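Local coordinates for protein glycoside Hydrolase (Bacteroides uniformis, PDB 5T99) that probably hydrolyses beta-galactosidic linkages of agarose-derived oligosaccharides as a family 2 glycoside hydrolase, and binds the inhibitor d-galacto-isofagomine, at residues V24-S29 and D282-D287; D100-I105 and D177-I182. One frame throughout, in Å; residues are numbered along the deposited sequence.

Contact 1. Residues V24-S29 and D282-D287; sequences VTDGIS and DTYFTD
Asp-26 reaches from the N-terminal segment to the segment 282-287 and takes its one direct hydrogen bond there: Phe-285 N donates to Asp-26 OD2 over 3.0 Å, almost straight at 173°. The N-H comes from above the carboxylate plane, 59° out of it. A water joins the same oxygen to the carbonyl of the same phenylalanine, donating to Asp-26 OD2 at 2.7 Å and to Phe-285 O at 2.9 Å, and this water also sits over the centre of one face of the Tyr-284 ring. The other carboxylate oxygen, Asp-26 OD1, lies obliquely 3.6 Å from Tyr-284 CD1, while OD2 also meets the Phe-285 ring at its edge. Segment 282-287 is part of strand 279-288, an outermost strand of a four-stranded antiparallel sheet in the family 2 domain distinct from the sugar-binding domain. Replacing Asp-26 by alanine removes both carboxylate oxygens, which would probably leave Phe-285 N without this acceptor and the bridging water less firmly held. With CG anti to the backbone N (chi1 -176°), the carboxylate extends past Thr-283 O, which lies 3.4 Å from Asp-26 CB. Upstream, Val-24 CA touches Thr-283 OG1, whose hydrogen bond runs to Ser-23 O; Thr-25 OG1 is bonded to Met-21 O.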
loop_
_atom_site.group_PDB
_atom_site.type_symbol
_atom_site.label_atom_id
_atom_site.label_comp_id
_atom_site.label_asym_id
_atom_site.label_seq_id
_atom_site.Cartn_x
_atom_site.Cartn_y
_atom_site.Cartn_z
ATOM N N VAL A 24 15.302 -7.956 27.333
ATOM C CA VAL A 24 14.537 -6.695 27.117
ATOM C C VAL A 24 14.362 -6.278 25.630
ATOM O O VAL A 24 13.440 -5.517 25.304
ATOM C CB VAL A 24 15.111 -5.504 27.950
ATOM C CG1 VAL A 24 15.081 -5.835 29.439
ATOM C CG2 VAL A 24 16.523 -5.097 27.518
ATOM N N THR A 25 15.228 -6.788 24.747
ATOM C CA THR A 25 15.280 -6.390 23.328
ATOM C C THR A 25 14.424 -7.306 22.425
ATOM O O THR A 25 14.648 -8.526 22.368
ATOM C CB THR A 25 16.748 -6.366 22.832
ATOM O OG1 THR A 25 17.507 -5.461 23.648
ATOM C CG2 THR A 25 16.847 -5.927 21.380
ATOM N N ASP A 26 13.455 -6.694 21.729
ATOM C CA ASP A 26 12.537 -7.382 20.812
ATOM C C ASP A 26 12.857 -7.061 19.333
ATOM O O ASP A 26 12.038 -6.474 18.601
ATOM C CB ASP A 26 11.079 -7.017 21.158
ATOM C CG ASP A 26 10.049 -7.783 20.309
ATOM O OD1 ASP A 26 10.325 -8.932 19.886
ATOM O OD2 ASP A 26 8.956 -7.226 20.060
ATOM N N GLY A 27 14.058 -7.454 18.907
ATOM C CA GLY A 27 14.458 -7.384 17.496
ATOM C C GLY A 27 14.866 -6.004 17.011
ATOM O O GLY A 27 14.024 -5.111 16.900
ATOM N N ILE A 28 16.154 -5.834 16.703
ATOM C CA ILE A 28 16.685 -4.546 16.214
ATOM C C ILE A 28 17.052 -4.608 14.744
ATOM O O ILE A 28 17.271 -5.682 14.191
ATOM C CB ILE A 28 17.904 -4.051 17.036
ATOM C CG1 ILE A 28 19.151 -4.935 16.810
ATOM C CG2 ILE A 28 17.538 -3.992 18.516
ATOM C CD1 ILE A 28 20.400 -4.407 17.479
ATOM N N SER A 29 17.144 -3.435 14.136
ATOM C CA SER A 29 17.438 -3.306 12.717
ATOM C C SER A 29 18.831 -3.817 12.373
ATOM O O SER A 29 19.805 -3.450 13.020
ATOM C CB SER A 29 17.327 -1.850 12.274
ATOM O OG SER A 29 17.705 -1.709 10.909
ATOM N N ASP A 282 12.596 -12.969 28.229
ATOM C CA ASP A 282 12.204 -12.394 26.944
ATOM C C ASP A 282 11.117 -11.335 27.084
ATOM O O ASP A 282 10.313 -11.376 28.022
ATOM C CB ASP A 282 11.711 -13.507 26.014
ATOM C CG ASP A 282 11.636 -13.070 24.563
ATOM O OD1 ASP A 282 12.326 -12.095 24.178
ATOM O OD2 ASP A 282 10.873 -13.702 23.813
ATOM N N THR A 283 11.130 -10.384 26.151
ATOM C CA THR A 283 10.139 -9.323 26.071
ATOM C C THR A 283 9.729 -9.237 24.622
ATOM O O THR A 283 10.587 -9.192 23.749
ATOM C CB THR A 283 10.701 -7.962 26.521
ATOM O OG1 THR A 283 11.128 -8.035 27.889
ATOM C CG2 THR A 283 9.645 -6.864 26.401
ATOM N N TYR A 284 8.422 -9.193 24.371
ATOM C CA TYR A 284 7.871 -9.285 23.017
ATOM C C TYR A 284 6.653 -8.381 22.904
ATOM O O TYR A 284 5.691 -8.532 23.665
ATOM C CB TYR A 284 7.471 -10.730 22.745
ATOM C CG TYR A 284 7.068 -11.069 21.323
ATOM C CD1 TYR A 284 8.001 -11.587 20.414
ATOM C CD2 TYR A 284 5.755 -10.914 20.896
ATOM C CE1 TYR A 284 7.632 -11.937 19.121
ATOM C CE2 TYR A 284 5.378 -11.260 19.605
ATOM C CZ TYR A 284 6.319 -11.772 18.721
ATOM O OH TYR A 284 5.948 -12.109 17.440
ATOM N N PHE A 285 6.699 -7.457 21.950
ATOM C CA PHE A 285 5.659 -6.467 21.761
ATOM C C PHE A 285 4.740 -6.837 20.590
ATOM O O PHE A 285 5.198 -7.395 19.588
ATOM C CB PHE A 285 6.290 -5.095 21.533
ATOM C CG PHE A 285 6.946 -4.516 22.758
ATOM C CD1 PHE A 285 6.195 -3.782 23.693
ATOM C CD2 PHE A 285 8.309 -4.685 22.980
ATOM C CE1 PHE A 285 6.791 -3.229 24.817
ATOM C CE2 PHE A 285 8.913 -4.134 24.109
ATOM C CZ PHE A 285 8.153 -3.411 25.030
ATOM N N THR A 286 3.449 -6.535 20.747
ATOM C CA THR A 286 2.443 -6.709 19.695
ATOM C C THR A 286 1.495 -5.498 19.705
ATOM O O THR A 286 0.924 -5.150 20.739
ATOM C CB THR A 286 1.597 -7.991 19.897
ATOM O OG1 THR A 286 2.439 -9.144 20.018
ATOM C CG2 THR A 286 0.628 -8.199 18.719
ATOM N N ASP A 287 1.322 -4.860 18.552
ATOM C CA ASP A 287 0.346 -3.784 18.432
ATOM C C ASP A 287 -0.983 -4.410 18.083
ATOM O O ASP A 287 -1.027 -5.393 17.329
ATOM C CB ASP A 287 0.773 -2.779 17.370
ATOM C CG ASP A 287 1.931 -1.905 17.827
ATOM O OD1 ASP A 287 1.955 -1.480 19.005
ATOM O OD2 ASP A 287 2.816 -1.625 17.004
HETATM O O HOH W 1 7.456 -8.679 18.365
#

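Contact 2. Residues D100-I105 and D177-I182; sequences DKIVRI and DNKVYI. With EDO (1,2-ethanediol), chain M.
Arg-104 and Asp-177 form a salt bridge beside an antiparallel strand pairing in the sugar-binding domain, where Ile-102 and Asp-177 make a hydrogen-bonded pair: Ile-102 N to Asp-177 O and Asp-177 N to Ile-102 O, both 2.8 Å. The Ile-102 side chain can be followed outward from this pair. Its CB lies 3.9 Å from Asp-177 O; CG1 then meets Tyr-181 CE2 at 4.0 Å, CG2 approaches the phenol end of the same ring, and CD1 reaches the Lys-179 chain at CG, which crosses it at about a right angle. Tyr-181 has its CG wedged between the backbone N and the carbonyl carbon (chi1 68°), and its CE1 lies over one face of the Arg-104 guanidinium, the two planes 46° apart. Lys-101, bent at chi2, runs alongside Asn-178 and gives NZ to Asn-178 OD1, nearly along the C=O axis; Asn-178 ND2 is bonded to Thr-281 O. Glu-134 makes a second salt bridge with Arg-104 through NH1. Two waters lie in the guanidinium plane, one accepting from NE, the other from NH2 and donating to Ile-182 O. Arg-104 NH2 meets Asp-177 OD2 at 2.9 Å, from 61° above the carboxylate plane.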
loop_
_atom_site.group_PDB
_atom_site.type_symbol
_atom_site.label_atom_id
_atom_site.label_comp_id
_atom_site.label_asym_id
_atom_site.label_seq_id
_atom_site.Cartn_x
_atom_site.Cartn_y
_atom_site.Cartn_z
ATOM N N ASP A 100 26.115 -17.682 23.689
ATOM C CA ASP A 100 25.105 -18.621 24.236
ATOM C C ASP A 100 23.635 -18.195 24.066
ATOM O O ASP A 100 22.742 -18.792 24.676
ATOM C CB ASP A 100 25.408 -18.974 25.712
ATOM C CG ASP A 100 26.732 -19.729 25.876
ATOM O OD1 ASP A 100 26.908 -20.767 25.192
ATOM O OD2 ASP A 100 27.579 -19.290 26.690
ATOM N N LYS A 101 23.400 -17.196 23.208
ATOM C CA LYS A 101 22.071 -16.716 22.865
ATOM C C LYS A 101 21.588 -17.407 21.610
ATOM O O LYS A 101 22.389 -17.910 20.822
ATOM C CB LYS A 101 22.093 -15.202 22.617
ATOM C CG LYS A 101 21.886 -14.299 23.828
ATOM C CD LYS A 101 22.277 -14.915 25.162
ATOM C CE LYS A 101 22.304 -13.876 26.265
ATOM N NZ LYS A 101 22.416 -14.563 27.580
ATOM N N ILE A 102 20.269 -17.416 21.428
ATOM C CA ILE A 102 19.664 -17.804 20.154
ATOM C C ILE A 102 19.701 -16.561 19.284
ATOM O O ILE A 102 19.294 -15.489 19.714
ATOM C CB ILE A 102 18.209 -18.285 20.299
ATOM C CG1 ILE A 102 18.083 -19.411 21.347
ATOM C CG2 ILE A 102 17.659 -18.733 18.949
ATOM C CD1 ILE A 102 18.857 -20.675 21.045
ATOM N N VAL A 103 20.211 -16.706 18.069
ATOM C CA VAL A 103 20.400 -15.575 17.167
ATOM C C VAL A 103 19.738 -15.915 15.844
ATOM O O VAL A 103 20.013 -16.963 15.279
ATOM C CB VAL A 103 21.892 -15.268 16.957
ATOM C CG1 VAL A 103 22.070 -14.043 16.053
ATOM C CG2 VAL A 103 22.572 -15.050 18.308
ATOM N N ARG A 104 18.843 -15.040 15.384
ATOM C CA ARG A 104 18.107 -15.215 14.126
ATOM C C ARG A 104 18.126 -13.912 13.331
ATOM O O ARG A 104 18.217 -12.829 13.919
ATOM C CB ARG A 104 16.660 -15.609 14.404
ATOM C CG ARG A 104 16.479 -16.921 15.169
ATOM C CD ARG A 104 15.052 -17.056 15.696
ATOM N NE ARG A 104 14.783 -16.150 16.828
ATOM C CZ ARG A 104 13.605 -15.583 17.133
ATOM N NH1 ARG A 104 12.513 -15.783 16.391
ATOM N NH2 ARG A 104 13.522 -14.780 18.204
ATOM N N ILE A 105 18.062 -14.025 12.005
ATOM C CA ILE A 105 17.930 -12.869 11.137
ATOM C C ILE A 105 16.606 -12.994 10.393
ATOM O O ILE A 105 16.371 -13.982 9.691
ATOM C CB ILE A 105 19.073 -12.727 10.110
ATOM C CG1 ILE A 105 20.444 -12.888 10.770
ATOM C CG2 ILE A 105 18.987 -11.381 9.392
ATOM C CD1 ILE A 105 20.789 -11.841 11.796
ATOM N N ASP A 177 17.984 -13.706 21.477
ATOM C CA ASP A 177 17.150 -14.178 22.576
ATOM C C ASP A 177 17.909 -15.088 23.544
ATOM O O ASP A 177 18.906 -15.699 23.172
ATOM C CB ASP A 177 15.935 -14.919 22.014
ATOM C CG ASP A 177 14.905 -13.980 21.422
ATOM O OD1 ASP A 177 13.933 -13.653 22.122
ATOM O OD2 ASP A 177 15.075 -13.555 20.261
ATOM N N ASN A 178 17.423 -15.166 24.786
ATOM C CA ASN A 178 17.804 -16.237 25.711
ATOM C C ASN A 178 17.124 -17.517 25.250
ATOM O O ASN A 178 16.280 -17.482 24.359
ATOM C CB ASN A 178 17.402 -15.900 27.149
ATOM C CG ASN A 178 18.096 -14.656 27.665
ATOM O OD1 ASN A 178 19.326 -14.601 27.717
ATOM N ND2 ASN A 178 17.325 -13.640 28.016
ATOM N N LYS A 179 17.488 -18.644 25.852
ATOM C CA LYS A 179 17.026 -19.946 25.368
ATOM C C LYS A 179 15.560 -20.315 25.718
ATOM O O LYS A 179 15.052 -21.350 25.243
ATOM C CB LYS A 179 17.997 -21.034 25.808
ATOM C CG LYS A 179 19.338 -20.915 25.104
ATOM C CD LYS A 179 20.296 -22.016 25.521
ATOM C CE LYS A 179 21.682 -21.790 24.934
ATOM N NZ LYS A 179 22.485 -23.044 24.917
ATOM N N VAL A 180 14.894 -19.485 26.529
ATOM C CA VAL A 180 13.445 -19.528 26.677
ATOM C C VAL A 180 12.875 -18.227 26.119
ATOM O O VAL A 180 13.128 -17.144 26.653
ATOM C CB VAL A 180 13.019 -19.716 28.147
ATOM C CG1 VAL A 180 11.516 -19.948 28.242
ATOM C CG2 VAL A 180 13.771 -20.885 28.780
ATOM N N TYR A 181 12.096 -18.333 25.048
ATOM C CA TYR A 181 11.642 -17.144 24.318
ATOM C C TYR A 181 10.431 -17.408 23.429
ATOM O O TYR A 181 10.102 -18.560 23.094
ATOM C CB TYR A 181 12.772 -16.600 23.423
ATOM C CG TYR A 181 13.113 -17.545 22.281
ATOM C CD1 TYR A 181 12.668 -17.300 20.982
ATOM C CD2 TYR A 181 13.845 -18.709 22.512
ATOM C CE1 TYR A 181 12.964 -18.176 19.947
ATOM C CE2 TYR A 181 14.139 -19.600 21.483
ATOM C CZ TYR A 181 13.703 -19.331 20.206
ATOM O OH TYR A 181 14.004 -20.223 19.203
ATOM N N ILE A 182 9.821 -16.301 23.013
ATOM C CA ILE A 182 8.715 -16.293 22.056
ATOM C C ILE A 182 9.285 -16.286 20.622
ATOM O O ILE A 182 9.939 -15.319 20.244
ATOM C CB ILE A 182 7.810 -15.060 22.309
ATOM C CG1 ILE A 182 7.154 -15.173 23.693
ATOM C CG2 ILE A 182 6.748 -14.915 21.230
ATOM C CD1 ILE A 182 6.675 -13.850 24.248
HETATM C C1 EDO M . 26.831 -18.063 20.031
HETATM O O1 EDO M . 27.494 -18.394 21.260
HETATM C C2 EDO M . 25.678 -19.011 19.713
HETATM O O2 EDO M . 24.854 -19.282 20.858
HETATM O O HOH W 2 16.554 -15.065 18.634
HETATM O O HOH W 3 10.741 -13.821 18.187
#

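The centres of the two contacts are 12 Å apart, on the same side of the chain's centre. In chain order the segments run 24-29, 100-105, 177-182 and 282-287, so contact 2 is nested inside the loop closed by contact 1. Strands 28-29 and 102-107 flank 172-177 in one antiparallel sheet; the chain then passes into 180-194, and 279-288 edges another sheet. The contacts meet where Asp-282 OD2 probably accepts a hydrogen bond from Ile-182 N, and Tyr-284 packs on Ile-182. Asp-282 OD1 lies close to Asp-177 OD1, a like-charged pair. Together the two contacts join the N-terminal segment and the sugar-binding domain to the neighbouring family 2 domain.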